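Local coordinates for putative 2OG-Fe(II) oxygenase family protein (Caulobacter crescentus CB15, PDB 3OOX), which probably uses iron(II), oxygen and 2-oxoglutarate in oxidation chemistry, as do its ethylene-forming and arginine-oxidising relatives, at residues 24-29 with 36-41; 136-141 with 225-230; 144-149 with 233-238; 151-156 with 240-245; 192-197 with 300-305. All coordinates share one frame; numbering follows the deposited sequence.

Helix 127-152 serves three of the five contacts: its residues 136-141, 144-149 and 151-156 enter interactions 2, 3 and 4 in turn, first against a strand, then a short helix, then a loop. Interactions 1 and 2 share a sheet through the neighbouring strands 35-39 and 227-231. Interactions 1 to 3 are buried; interactions 4 and 5 are partly buried, and 4 lies farther from the chain's centre than the rest. None has a direct hydrogen bond between its segments. The chemistry is mostly methyl against methyl, with a bridging water added in interaction 1, a tyrosine ring in 4, and a phenylalanine edge and an arginine in 5.

Interaction 1. Residues 24-29 with 36-41; sequences QELGAS and AVLSDY
Ala36, near the start of strand 35-39, turns its methyl toward helix 19-33, and Leu26 meets it: CD2 of Leu26 lies 3.6 Å from CB of Ala36. Ser29 covers the same residue one turn further on, its OG 3.6 Å from Ala36 CA. With OG anti to the backbone N of Ser29 (chi1 -174°), the hydroxyl is directed to the start of the strand, where it is also hydrogen-bonded to Phe35 O. Val37 turns its side chain away from the helix, to Ile7 and Pro9, but its backbone joins in through a water that accepts from Val37 N at 2.9 Å and donates to Ser29 OG at 3.2 Å. Leu38 leaves the strand across the line to the helix, and only its far end approaches, CD1 coming within 4.4 Å of Leu26 CD2; it also packs on Met141 and Phe22. Backbone bonds from Ala36 to Ile229 and from Leu38 to Leu227 tie this edge of the contact into the large sheet. Helix and strand run nearly antiparallel, at 149° with axes 8.2 Å apart, as expected of a helix that turns back directly into the next strand. The contact thus pairs a dry side, built on Leu26, with a wet one, where the serine hydroxyl and a single water join helix and strand by polar bonds.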
# COMPACT_ATOMS: atom_id res chain seq x y z
N GLN A 24 3.96 20.63 4.25
CA GLN A 24 3.62 20.80 5.68
C GLN A 24 2.34 20.06 6.10
O GLN A 24 2.34 19.36 7.11
CB GLN A 24 3.48 22.28 6.04
CG GLN A 24 3.08 22.54 7.51
CD GLN A 24 4.02 21.92 8.55
OE1 GLN A 24 5.24 21.86 8.36
NE2 GLN A 24 3.44 21.45 9.66
N GLU A 25 1.25 20.24 5.35
CA GLU A 25 -0.03 19.61 5.73
C GLU A 25 0.00 18.09 5.60
O GLU A 25 -0.44 17.38 6.52
CB GLU A 25 -1.17 20.19 4.91
CG GLU A 25 -1.44 21.65 5.18
CD GLU A 25 -2.67 22.16 4.49
OE1 GLU A 25 -3.41 21.37 3.88
OE2 GLU A 25 -2.91 23.38 4.58
N LEU A 26 0.53 17.59 4.50
CA LEU A 26 0.68 16.13 4.40
C LEU A 26 1.63 15.57 5.47
O LEU A 26 1.34 14.55 6.09
CB LEU A 26 1.22 15.67 3.02
CG LEU A 26 0.30 15.37 1.83
CD1 LEU A 26 1.17 14.77 0.71
CD2 LEU A 26 -0.92 14.46 2.10
N GLY A 27 2.78 16.20 5.62
CA GLY A 27 3.76 15.74 6.58
C GLY A 27 3.22 15.69 7.99
O GLY A 27 3.48 14.74 8.74
N ALA A 28 2.51 16.75 8.37
CA ALA A 28 2.00 16.84 9.73
C ALA A 28 1.03 15.69 9.98
O ALA A 28 0.95 15.16 11.09
CB ALA A 28 1.31 18.19 9.97
N SER A 29 0.25 15.35 8.96
CA SER A 29 -0.71 14.27 9.10
C SER A 29 0.01 12.91 9.27
O SER A 29 -0.31 12.13 10.17
CB SER A 29 -1.68 14.28 7.91
OG SER A 29 -2.71 13.33 8.07
N ALA A 36 -2.23 9.87 5.76
CA ALA A 36 -2.73 11.12 5.19
C ALA A 36 -3.77 10.80 4.15
O ALA A 36 -3.78 9.70 3.58
CB ALA A 36 -1.59 11.92 4.59
N VAL A 37 -4.64 11.76 3.88
CA VAL A 37 -5.66 11.63 2.86
C VAL A 37 -5.41 12.71 1.83
O VAL A 37 -5.33 13.89 2.20
CB VAL A 37 -7.10 11.78 3.43
CG1 VAL A 37 -8.14 11.67 2.29
CG2 VAL A 37 -7.34 10.72 4.55
N LEU A 38 -5.29 12.29 0.58
CA LEU A 38 -4.95 13.15 -0.56
C LEU A 38 -6.14 13.23 -1.50
O LEU A 38 -6.57 12.22 -2.06
CB LEU A 38 -3.72 12.61 -1.29
CG LEU A 38 -3.22 13.42 -2.48
CD1 LEU A 38 -2.59 14.66 -1.94
CD2 LEU A 38 -2.19 12.63 -3.25
N SER A 39 -6.69 14.43 -1.67
CA SER A 39 -7.83 14.65 -2.57
C SER A 39 -7.36 15.29 -3.88
O SER A 39 -6.20 15.69 -4.00
CB SER A 39 -8.84 15.55 -1.86
OG SER A 39 -8.25 16.79 -1.55
N ASP A 40 -8.25 15.32 -4.87
CA ASP A 40 -8.02 16.02 -6.14
C ASP A 40 -6.77 15.50 -6.87
O ASP A 40 -5.98 16.29 -7.39
CB ASP A 40 -7.90 17.54 -5.92
CG ASP A 40 -9.12 18.14 -5.27
OD1 ASP A 40 -10.25 17.68 -5.54
OD2 ASP A 40 -8.93 19.10 -4.48
N TYR A 41 -6.62 14.19 -6.95
CA TYR A 41 -5.46 13.60 -7.66
C TYR A 41 -5.64 13.83 -9.15
O TYR A 41 -6.76 14.10 -9.62
CB TYR A 41 -5.22 12.12 -7.34
CG TYR A 41 -6.41 11.16 -7.49
CD1 TYR A 41 -7.05 10.97 -8.71
CD2 TYR A 41 -6.85 10.42 -6.39
CE1 TYR A 41 -8.10 10.06 -8.84
CE2 TYR A 41 -7.90 9.51 -6.52
CZ TYR A 41 -8.52 9.33 -7.74
OH TYR A 41 -9.57 8.42 -7.86
O HOH W 1 -4.28 14.16 5.43

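Interaction 2. Residues 136-141 with 225-230; sequences NSLDGM and GCLVIN. With EDO (1,2-ethanediol), chain F.
Leu227 projects toward helix 127-152, and its two methyls touch two residues one turn apart there. CD2 of Leu227 meets CD2 of Leu138 at 3.7 Å, while CD1 of Leu227 rests 3.7 Å from CG of Met141. In both pairs the side chains cross obliquely, so each contact is made between single carbons and not along whole chains. The two helix residues present themselves differently. Leu138 leaves its backbone beside the line to Leu227 and only its CD2 branch swings in. Met141, modelled as selenomethionine, starts straight at the strand with CG anti to its backbone N (chi1 176°) and then bends at chi2 and chi3; the methylene CG therefore touches Leu227, SE turns off toward Leu38, and the side chain also packs on Leu199, Phe12 and Leu43. Leu138 also packs on Phe267. Leu227 itself is held by its strand, which is bonded through the backbone to Leu38 on one neighbour and, at Val228, to Leu200 on the other. Gly225, in the loop leading to the strand, has a positive phi of 66°, and its N donates to O1 of an ethanediol at 2.6 Å and an almost straight 173°; this molecule, probably from the crystallisation liquor, is also bonded to Glu204. A long helix lying with leucine and methionine side chains on one face of the main sheet is characteristic of the double-stranded beta-helix (jelly-roll) fold of 2-oxoglutarate oxygenases.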
# COMPACT_ATOMS: atom_id res chain seq x y z
N ASN A 136 2.13 1.78 -12.49
CA ASN A 136 3.05 2.88 -12.75
C ASN A 136 2.47 4.23 -12.37
O ASN A 136 3.20 5.13 -11.92
CB ASN A 136 3.49 2.84 -14.22
CG ASN A 136 4.40 1.64 -14.52
OD1 ASN A 136 4.09 0.84 -15.42
ND2 ASN A 136 5.46 1.48 -13.75
N SER A 137 1.16 4.40 -12.51
CA SER A 137 0.50 5.61 -12.08
C SER A 137 0.57 5.83 -10.57
O SER A 137 0.82 6.93 -10.10
CB SER A 137 -0.96 5.56 -12.52
OG SER A 137 -1.63 6.70 -12.07
N LEU A 138 0.31 4.77 -9.81
CA LEU A 138 0.39 4.87 -8.35
C LEU A 138 1.84 5.01 -7.89
O LEU A 138 2.11 5.70 -6.91
CB LEU A 138 -0.32 3.69 -7.71
CG LEU A 138 -1.84 3.74 -7.84
CD1 LEU A 138 -2.47 2.40 -7.42
CD2 LEU A 138 -2.45 4.88 -7.06
N ASP A 139 2.76 4.34 -8.58
CA ASP A 139 4.20 4.48 -8.27
C ASP A 139 4.62 5.94 -8.48
O ASP A 139 5.37 6.50 -7.67
CB ASP A 139 5.07 3.54 -9.13
CG ASP A 139 6.45 3.35 -8.58
OD1 ASP A 139 6.61 3.21 -7.35
OD2 ASP A 139 7.42 3.32 -9.39
N GLY A 140 4.12 6.52 -9.56
CA GLY A 140 4.41 7.96 -9.82
C GLY A 140 3.86 8.93 -8.78
O GLY A 140 4.54 9.86 -8.34
N MSE A 141 2.62 8.70 -8.40
CA MSE A 141 2.00 9.54 -7.37
C MSE A 141 2.73 9.36 -6.05
O MSE A 141 2.97 10.31 -5.30
CB MSE A 141 0.50 9.27 -7.25
CG MSE A 141 -0.11 10.05 -6.14
SE MSE A 141 0.12 11.98 -6.33
CE MSE A 141 -1.40 12.24 -7.53
N GLY A 225 -12.67 9.77 -4.96
CA GLY A 225 -11.56 10.39 -5.71
C GLY A 225 -10.40 10.82 -4.85
O GLY A 225 -9.76 11.84 -5.11
N CYS A 226 -10.13 10.04 -3.79
CA CYS A 226 -8.97 10.31 -2.95
C CYS A 226 -8.03 9.09 -2.88
O CYS A 226 -8.39 7.98 -3.26
CB CYS A 226 -9.36 10.68 -1.50
SG CYS A 226 -10.31 12.20 -1.25
N LEU A 227 -6.82 9.35 -2.40
CA LEU A 227 -5.87 8.33 -2.02
C LEU A 227 -5.64 8.43 -0.52
O LEU A 227 -5.38 9.51 0.01
CB LEU A 227 -4.52 8.53 -2.73
CG LEU A 227 -4.47 8.09 -4.19
CD1 LEU A 227 -3.33 8.81 -4.92
CD2 LEU A 227 -4.28 6.57 -4.31
N VAL A 228 -5.75 7.30 0.17
CA VAL A 228 -5.37 7.22 1.57
C VAL A 228 -3.94 6.65 1.57
O VAL A 228 -3.67 5.63 0.96
CB VAL A 228 -6.27 6.29 2.38
CG1 VAL A 228 -5.73 6.17 3.82
CG2 VAL A 228 -7.72 6.81 2.38
N ILE A 229 -3.02 7.35 2.21
CA ILE A 229 -1.62 6.99 2.16
C ILE A 229 -1.10 6.74 3.56
O ILE A 229 -1.42 7.50 4.46
CB ILE A 229 -0.79 8.08 1.50
CG1 ILE A 229 -1.38 8.42 0.12
CG2 ILE A 229 0.70 7.62 1.37
CD1 ILE A 229 -1.12 9.82 -0.35
N ASN A 230 -0.32 5.69 3.74
CA ASN A 230 0.31 5.41 5.07
C ASN A 230 1.79 5.13 4.98
O ASN A 230 2.29 4.57 3.98
CB ASN A 230 -0.40 4.29 5.85
CG ASN A 230 -0.34 2.94 5.17
OD1 ASN A 230 -1.00 2.74 4.15
ND2 ASN A 230 0.45 2.00 5.73
C1 EDO F . -13.32 6.30 -6.42
O1 EDO F . -13.02 7.21 -5.34
C2 EDO F . -13.46 7.00 -7.77
O2 EDO F . -14.29 8.18 -7.69

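Interaction 3. Residues 144-149 with 233-238; sequences KVLEAI and DMLERL. With EDO (1,2-ethanediol), chain E; EDO (1,2-ethanediol), chain G.
Lys144 NZ is gripped by both oxygens of one ethanediol, O1 and O2 each 3.0 Å away, at the start of the segment whose Leu146 and Ile149 meet Leu235. This is helix-to-helix packing within the double-stranded beta-helix fold: helix 127-152 faces the short helix 233-238 beside strand 197-201, whose Ile197 touches Leu146, Ile149 and Leu235 alike. Leu235 carries the short helix's share, with CG anti to its backbone N (chi1 -179°), which sends the leucine out at the long helix. Its CD2 meets CD1 of Ile149 tip to tip at 4.1 Å and lies 4.3 Å from CD2 of Leu146. The methyls touch lightly, and Phe30 and Leu243 also pack on Ile149. The lysine leaves the long helix on another side, its chain extended beyond CG. With an alanine in place of Lys144 both bonds from NZ disappear, and the diol would probably keep its bond to Asp42 but lose its ammonium partner and be more loosely held. On the short helix the outward residue is Arg237, also extended, which holds a second ethanediol by two parallel N-H groups. Both diols probably come from the crystallisation liquor. O2 of the second one takes NH1 of Arg237 at 2.9 Å and 163°, and O1 takes NH2 at 2.8 Å and 170°, near the plane of the guanidinium.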
# COMPACT_ATOMS: atom_id res chain seq x y z
N LYS A 144 5.62 11.63 -5.89
CA LYS A 144 5.24 13.00 -5.60
C LYS A 144 4.94 13.20 -4.11
O LYS A 144 5.31 14.20 -3.50
CB LYS A 144 4.07 13.42 -6.50
CG LYS A 144 4.46 13.44 -7.99
CD LYS A 144 3.34 13.68 -8.99
CE LYS A 144 3.78 13.19 -10.39
NZ LYS A 144 2.68 13.35 -11.36
N VAL A 145 4.28 12.22 -3.50
CA VAL A 145 4.05 12.22 -2.06
C VAL A 145 5.37 12.17 -1.29
O VAL A 145 5.56 12.86 -0.28
CB VAL A 145 3.12 11.02 -1.68
CG1 VAL A 145 3.04 10.85 -0.18
CG2 VAL A 145 1.72 11.23 -2.31
N LEU A 146 6.32 11.39 -1.79
CA LEU A 146 7.62 11.30 -1.15
C LEU A 146 8.38 12.62 -1.26
O LEU A 146 9.15 12.96 -0.36
CB LEU A 146 8.44 10.12 -1.70
CG LEU A 146 7.97 8.78 -1.14
CD1 LEU A 146 8.51 7.65 -2.05
CD2 LEU A 146 8.39 8.58 0.32
N GLU A 147 8.18 13.34 -2.36
CA GLU A 147 8.76 14.71 -2.41
C GLU A 147 8.28 15.59 -1.26
O GLU A 147 9.06 16.34 -0.68
CB GLU A 147 8.42 15.38 -3.73
CG GLU A 147 9.07 14.82 -4.97
CD GLU A 147 8.56 15.53 -6.21
OE1 GLU A 147 9.01 16.68 -6.48
OE2 GLU A 147 7.70 14.98 -6.92
N ALA A 148 6.98 15.53 -0.98
CA ALA A 148 6.40 16.28 0.11
C ALA A 148 6.98 15.80 1.44
O ALA A 148 7.35 16.61 2.30
CB ALA A 148 4.92 16.16 0.08
N ILE A 149 7.07 14.49 1.62
CA ILE A 149 7.67 13.92 2.83
C ILE A 149 9.13 14.39 3.02
O ILE A 149 9.53 14.79 4.12
CB ILE A 149 7.55 12.38 2.85
CG1 ILE A 149 6.07 11.98 3.01
CG2 ILE A 149 8.40 11.80 3.96
CD1 ILE A 149 5.84 10.49 2.78
N ASP A 233 7.05 0.43 7.52
CA ASP A 233 8.14 0.24 8.45
C ASP A 233 9.49 0.69 7.86
O ASP A 233 10.34 1.13 8.66
CB ASP A 233 8.27 -1.22 8.85
CG ASP A 233 7.14 -1.70 9.73
OD1 ASP A 233 6.32 -0.88 10.23
OD2 ASP A 233 7.06 -2.93 9.92
N MSE A 234 9.73 0.56 6.56
CA MSE A 234 11.02 0.98 5.99
C MSE A 234 11.24 2.47 6.20
O MSE A 234 12.35 2.90 6.56
CB MSE A 234 11.10 0.67 4.48
CG MSE A 234 11.29 -0.78 4.13
SE MSE A 234 11.13 -1.09 2.21
CE MSE A 234 11.43 -2.98 2.17
N LEU A 235 10.20 3.28 5.99
CA LEU A 235 10.33 4.71 6.12
C LEU A 235 10.35 5.10 7.59
O LEU A 235 11.08 6.03 7.99
CB LEU A 235 9.19 5.39 5.36
CG LEU A 235 9.13 6.91 5.34
CD1 LEU A 235 10.47 7.54 4.91
CD2 LEU A 235 8.01 7.41 4.41
N GLU A 236 9.56 4.41 8.42
CA GLU A 236 9.63 4.60 9.87
C GLU A 236 11.07 4.42 10.34
O GLU A 236 11.60 5.27 11.10
CB GLU A 236 8.68 3.65 10.61
CG GLU A 236 8.74 3.76 12.13
CD GLU A 236 7.87 2.73 12.81
OE1 GLU A 236 8.17 1.53 12.66
OE2 GLU A 236 6.89 3.13 13.44
N ARG A 237 11.73 3.36 9.87
CA ARG A 237 13.10 3.07 10.32
C ARG A 237 14.08 4.14 9.83
O ARG A 237 14.92 4.64 10.61
CB ARG A 237 13.53 1.69 9.88
CG ARG A 237 14.98 1.36 10.19
CD ARG A 237 15.27 -0.11 10.10
NE ARG A 237 16.70 -0.35 10.29
CZ ARG A 237 17.24 -1.45 10.79
NH1 ARG A 237 16.49 -2.47 11.22
NH2 ARG A 237 18.58 -1.54 10.88
N LEU A 238 13.94 4.54 8.56
CA LEU A 238 14.81 5.58 8.01
C LEU A 238 14.75 6.86 8.83
O LEU A 238 15.78 7.51 9.04
CB LEU A 238 14.45 5.84 6.56
CG LEU A 238 15.22 6.97 5.85
CD1 LEU A 238 16.71 6.61 5.74
CD2 LEU A 238 14.60 7.26 4.47
C1 EDO E . 3.02 16.93 -11.51
O1 EDO E . 3.47 16.04 -12.55
C2 EDO E . 1.50 17.02 -11.54
O2 EDO E . 0.94 15.74 -11.22
C1 EDO G . 19.73 -4.83 12.78
O1 EDO G . 19.96 -3.65 11.99
C2 EDO G . 18.24 -4.97 13.11
O2 EDO G . 17.45 -5.09 11.92

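Interaction 4. Residues 151-156 with 240-245; sequences TYLKLE and NNVLPS
Leu243 extends from CB toward the end of helix 127-152 and divides at CG to reach two consecutive residues, Tyr152 and Leu153. CB points at the helix end, and CG stands anti to the carbonyl carbon (chi1 -58°), which carries the fork toward the helix end. CD1 meets CD1 of Leu153 at 4.1 Å, the two leucines reaching for each other tip to tip. CD2 comes within 4.2 Å of Tyr152 CE2, the two side chains crossing at a slant. The other methyl of Leu153, CD2, has Val242 CG1 at 4.4 Å. Beyond the ring the Tyr152 hydroxyl is hydrogen-bonded to Glu31. Two helix ends meet here: Lys154 has a positive phi of 64° in the Schellman motif that closes the long helix, and Asn240 has the same role for helix 233-238, with Asn241 N bonded to Glu236 O and Asn240 N to Arg237 O. Thr239 OG1 also bonds to Leu243 N and fixes the loop. The polar bonds named here close the helices, hold the loop and tie Tyr152 to Glu31, while between the segments only carbons meet, at moderate distances.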
# COMPACT_ATOMS: atom_id res chain seq x y z
N THR A 151 10.58 17.16 1.82
CA THR A 151 10.56 18.57 2.20
C THR A 151 10.13 18.75 3.67
O THR A 151 10.70 19.56 4.41
CB THR A 151 9.69 19.35 1.22
OG1 THR A 151 10.32 19.31 -0.07
CG2 THR A 151 9.48 20.79 1.67
N TYR A 152 9.14 17.98 4.11
CA TYR A 152 8.68 18.05 5.50
C TYR A 152 9.81 17.71 6.47
O TYR A 152 9.96 18.36 7.54
CB TYR A 152 7.49 17.12 5.71
CG TYR A 152 6.95 17.13 7.11
CD1 TYR A 152 6.19 18.20 7.58
CD2 TYR A 152 7.22 16.07 7.98
CE1 TYR A 152 5.68 18.21 8.87
CE2 TYR A 152 6.70 16.06 9.25
CZ TYR A 152 5.94 17.15 9.70
OH TYR A 152 5.44 17.16 10.98
N LEU A 153 10.62 16.73 6.08
CA LEU A 153 11.75 16.26 6.86
C LEU A 153 12.98 17.14 6.71
O LEU A 153 14.04 16.81 7.24
CB LEU A 153 12.10 14.82 6.45
CG LEU A 153 11.05 13.76 6.84
CD1 LEU A 153 11.43 12.41 6.21
CD2 LEU A 153 10.95 13.61 8.34
N LYS A 154 12.85 18.25 5.98
CA LYS A 154 13.95 19.22 5.75
C LYS A 154 15.10 18.60 4.97
O LYS A 154 16.28 18.93 5.17
CB LYS A 154 14.41 19.86 7.06
CG LYS A 154 13.25 20.45 7.85
CD LYS A 154 13.71 21.01 9.20
CE LYS A 154 12.55 21.63 9.95
NZ LYS A 154 12.17 22.97 9.37
N LEU A 155 14.73 17.71 4.05
CA LEU A 155 15.62 17.10 3.09
C LEU A 155 15.49 17.78 1.72
O LEU A 155 14.52 18.50 1.47
CB LEU A 155 15.31 15.59 2.93
CG LEU A 155 15.28 14.71 4.20
CD1 LEU A 155 14.85 13.30 3.84
CD2 LEU A 155 16.64 14.65 4.95
N GLU A 156 16.44 17.51 0.83
CA GLU A 156 16.28 17.86 -0.58
C GLU A 156 14.96 17.31 -1.11
O GLU A 156 14.59 16.18 -0.79
CB GLU A 156 17.44 17.32 -1.42
CG GLU A 156 18.75 18.00 -1.13
CD GLU A 156 18.76 19.47 -1.52
OE1 GLU A 156 18.36 19.78 -2.66
OE2 GLU A 156 19.16 20.30 -0.67
N ASN A 240 14.12 7.29 12.01
CA ASN A 240 14.30 7.06 13.46
C ASN A 240 12.98 7.22 14.20
O ASN A 240 12.90 7.76 15.32
CB ASN A 240 15.32 8.04 14.04
CG ASN A 240 15.97 7.50 15.30
OD1 ASN A 240 16.14 6.27 15.46
ND2 ASN A 240 16.40 8.41 16.18
N ASN A 241 11.95 6.69 13.54
CA ASN A 241 10.56 6.67 14.07
C ASN A 241 9.88 8.03 14.20
O ASN A 241 8.80 8.13 14.78
CB ASN A 241 10.51 5.85 15.37
CG ASN A 241 10.81 4.37 15.14
OD1 ASN A 241 11.83 4.03 14.60
ND2 ASN A 241 9.88 3.51 15.52
N VAL A 242 10.45 9.07 13.61
CA VAL A 242 9.82 10.39 13.55
C VAL A 242 8.48 10.28 12.80
O VAL A 242 7.48 10.83 13.23
CB VAL A 242 10.76 11.43 12.92
CG1 VAL A 242 9.98 12.70 12.55
CG2 VAL A 242 11.91 11.79 13.88
N LEU A 243 8.48 9.54 11.68
CA LEU A 243 7.23 9.22 10.99
C LEU A 243 6.83 7.79 11.34
O LEU A 243 7.55 6.85 11.01
CB LEU A 243 7.37 9.38 9.48
CG LEU A 243 7.81 10.77 8.98
CD1 LEU A 243 7.85 10.85 7.47
CD2 LEU A 243 6.89 11.89 9.51
N PRO A 244 5.68 7.61 12.01
CA PRO A 244 5.33 6.28 12.54
C PRO A 244 4.61 5.42 11.50
O PRO A 244 3.82 5.94 10.71
CB PRO A 244 4.37 6.60 13.67
CG PRO A 244 3.67 7.89 13.19
CD PRO A 244 4.74 8.66 12.48
N SER A 245 4.93 4.12 11.49
CA SER A 245 4.19 3.11 10.74
C SER A 245 3.13 2.58 11.69
O SER A 245 3.44 1.93 12.70
CB SER A 245 5.10 2.00 10.30
OG SER A 245 4.37 1.02 9.64

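Interaction 5. Residues 192-197 with 300-305; sequences GDINTI and EFLQQR. With EDO (1,2-ethanediol), chain G.
Ile194 meets three residues of helix 298-309: Leu302, Arg305 and Phe301. Its CD1 presses on CD1 of Leu302 at 3.5 Å, tighter than usual van der Waals contact, with the side chains crossing at about a right angle. Its CG2 lies 3.9 Å from NE of Arg305, and here the side chains slide past each other in opposite directions. The Ile194 carbonyl O comes in plane to the edge of the Phe301 ring, 3.7 Å from CE2. The isoleucine holds CG1 between backbone N and carbonyl carbon (chi1 68°), which turns CG1 and CD1 mainly to the leucine, though CD1 also nears Arg305 CB, and leaves CG2 against the arginine. If an alanine stood at Ile194, the branches that touch Leu302 and Arg305 would be missing, and a gap would probably open between loop and helix. Arg305, in one of its two deposited conformers, folds back so that CG lies 3.6 Å above the plane of the Phe301 ring, offset toward its rim; its NE forms a salt bridge with Asp233 and its NH1 one with Glu308. Behind Ile194 the loop is fixed by backbone bonds from Asp193 to Asp233 and from Asn195 to Met234, and by a classic beta bulge at Thr196 and Ile197 opposite Leu269. Asp193 closes an H-x-D sequence, a motif that in this superfamily usually supplies iron ligands. The isoleucine thus makes an apolar seat for the C-terminal helix on the loop carrying that motif, while the arginine charge beside it is probably balanced by Asp233 and Glu308.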
# COMPACT_ATOMS: atom_id res chain seq x y z
N GLY A 192 0.33 -3.60 10.48
CA GLY A 192 1.08 -2.49 9.93
C GLY A 192 1.71 -2.95 8.61
O GLY A 192 1.75 -4.16 8.31
N ASP A 193 2.18 -2.01 7.82
CA ASP A 193 2.81 -2.31 6.55
C ASP A 193 4.33 -2.22 6.71
O ASP A 193 4.82 -1.37 7.46
CB ASP A 193 2.38 -1.27 5.51
CG ASP A 193 0.97 -1.50 4.98
OD1 ASP A 193 0.38 -2.57 5.27
OD2 ASP A 193 0.46 -0.60 4.27
N ILE A 194 5.03 -3.08 5.98
CA ILE A 194 6.49 -3.22 6.12
C ILE A 194 7.30 -2.38 5.15
O ILE A 194 8.53 -2.25 5.33
CB ILE A 194 6.94 -4.68 6.12
CG1 ILE A 194 6.74 -5.34 4.78
CG2 ILE A 194 6.21 -5.47 7.21
CD1 ILE A 194 7.17 -6.84 4.80
N ASN A 195 6.63 -1.73 4.20
CA ASN A 195 7.25 -1.10 3.05
C ASN A 195 7.52 0.38 3.29
O ASN A 195 7.69 0.80 4.43
CB ASN A 195 6.40 -1.40 1.79
CG ASN A 195 4.92 -1.05 1.97
OD1 ASN A 195 4.21 -1.74 2.73
ND2 ASN A 195 4.44 0.00 1.26
N THR A 196 7.58 1.19 2.25
CA THR A 196 7.93 2.61 2.39
C THR A 196 6.69 3.47 2.62
O THR A 196 6.51 4.05 3.69
CB THR A 196 8.75 3.06 1.18
OG1 THR A 196 9.93 2.23 1.10
CG2 THR A 196 9.10 4.59 1.23
N ILE A 197 5.82 3.54 1.61
CA ILE A 197 4.47 4.05 1.79
C ILE A 197 3.50 3.17 1.00
O ILE A 197 3.88 2.54 0.02
CB ILE A 197 4.27 5.51 1.34
CG1 ILE A 197 4.74 5.72 -0.12
CG2 ILE A 197 5.05 6.46 2.29
CD1 ILE A 197 4.38 7.14 -0.68
N GLU A 300 17.28 -6.70 2.75
CA GLU A 300 17.62 -7.38 4.00
C GLU A 300 16.49 -7.17 5.03
O GLU A 300 16.11 -8.09 5.76
CB GLU A 300 18.96 -6.84 4.57
CG GLU A 300 20.25 -7.35 3.85
CD GLU A 300 21.56 -6.52 4.07
OE1 GLU A 300 21.64 -5.54 4.86
OE2 GLU A 300 22.58 -6.90 3.43
N PHE A 301 16.02 -5.94 5.10
CA PHE A 301 14.94 -5.56 6.04
C PHE A 301 13.64 -6.25 5.66
O PHE A 301 12.94 -6.77 6.54
CB PHE A 301 14.76 -4.05 6.01
CG PHE A 301 13.72 -3.54 6.98
CD1 PHE A 301 14.01 -3.38 8.30
CD2 PHE A 301 12.45 -3.21 6.53
CE1 PHE A 301 13.07 -2.89 9.18
CE2 PHE A 301 11.50 -2.71 7.41
CZ PHE A 301 11.82 -2.56 8.73
N LEU A 302 13.35 -6.30 4.36
CA LEU A 302 12.19 -7.01 3.85
C LEU A 302 12.24 -8.45 4.27
O LEU A 302 11.26 -8.98 4.81
CB LEU A 302 12.11 -6.90 2.33
CG LEU A 302 10.86 -7.45 1.66
CD1 LEU A 302 9.58 -6.86 2.27
CD2 LEU A 302 10.95 -7.17 0.18
N GLN A 303 13.36 -9.10 4.03
CA GLN A 303 13.48 -10.51 4.37
C GLN A 303 13.33 -10.72 5.87
O GLN A 303 12.67 -11.68 6.30
CB GLN A 303 14.80 -11.07 3.92
CG GLN A 303 14.97 -11.21 2.41
CD GLN A 303 16.29 -11.82 2.06
OE1 GLN A 303 16.61 -12.91 2.53
NE2 GLN A 303 17.09 -11.11 1.27
N GLN A 304 13.94 -9.84 6.66
CA GLN A 304 13.85 -9.92 8.13
C GLN A 304 12.39 -9.77 8.59
O GLN A 304 11.91 -10.57 9.39
CB GLN A 304 14.75 -8.86 8.78
CG GLN A 304 14.65 -8.82 10.32
CD GLN A 304 15.24 -7.57 10.93
OE1 GLN A 304 16.31 -7.12 10.53
NE2 GLN A 304 14.55 -7.02 11.94
N ARG A 305 11.67 -8.76 8.09
CA ARG A 305 10.28 -8.56 8.55
C ARG A 305 9.38 -9.73 8.16
O ARG A 305 8.46 -10.07 8.93
CB ARG A 305 9.68 -7.24 8.02
CG ARG A 305 10.30 -5.96 8.58
CD ARG A 305 9.96 -5.66 10.07
NE ARG A 305 8.55 -5.34 10.34
CZ ARG A 305 7.81 -5.97 11.24
NH1 ARG A 305 8.34 -6.96 11.96
NH2 ARG A 305 6.55 -5.62 11.45
C1 EDO G . 19.73 -4.83 12.78
O1 EDO G . 19.96 -3.65 11.99
C2 EDO G . 18.24 -4.97 13.11
O2 EDO G . 17.45 -5.09 11.92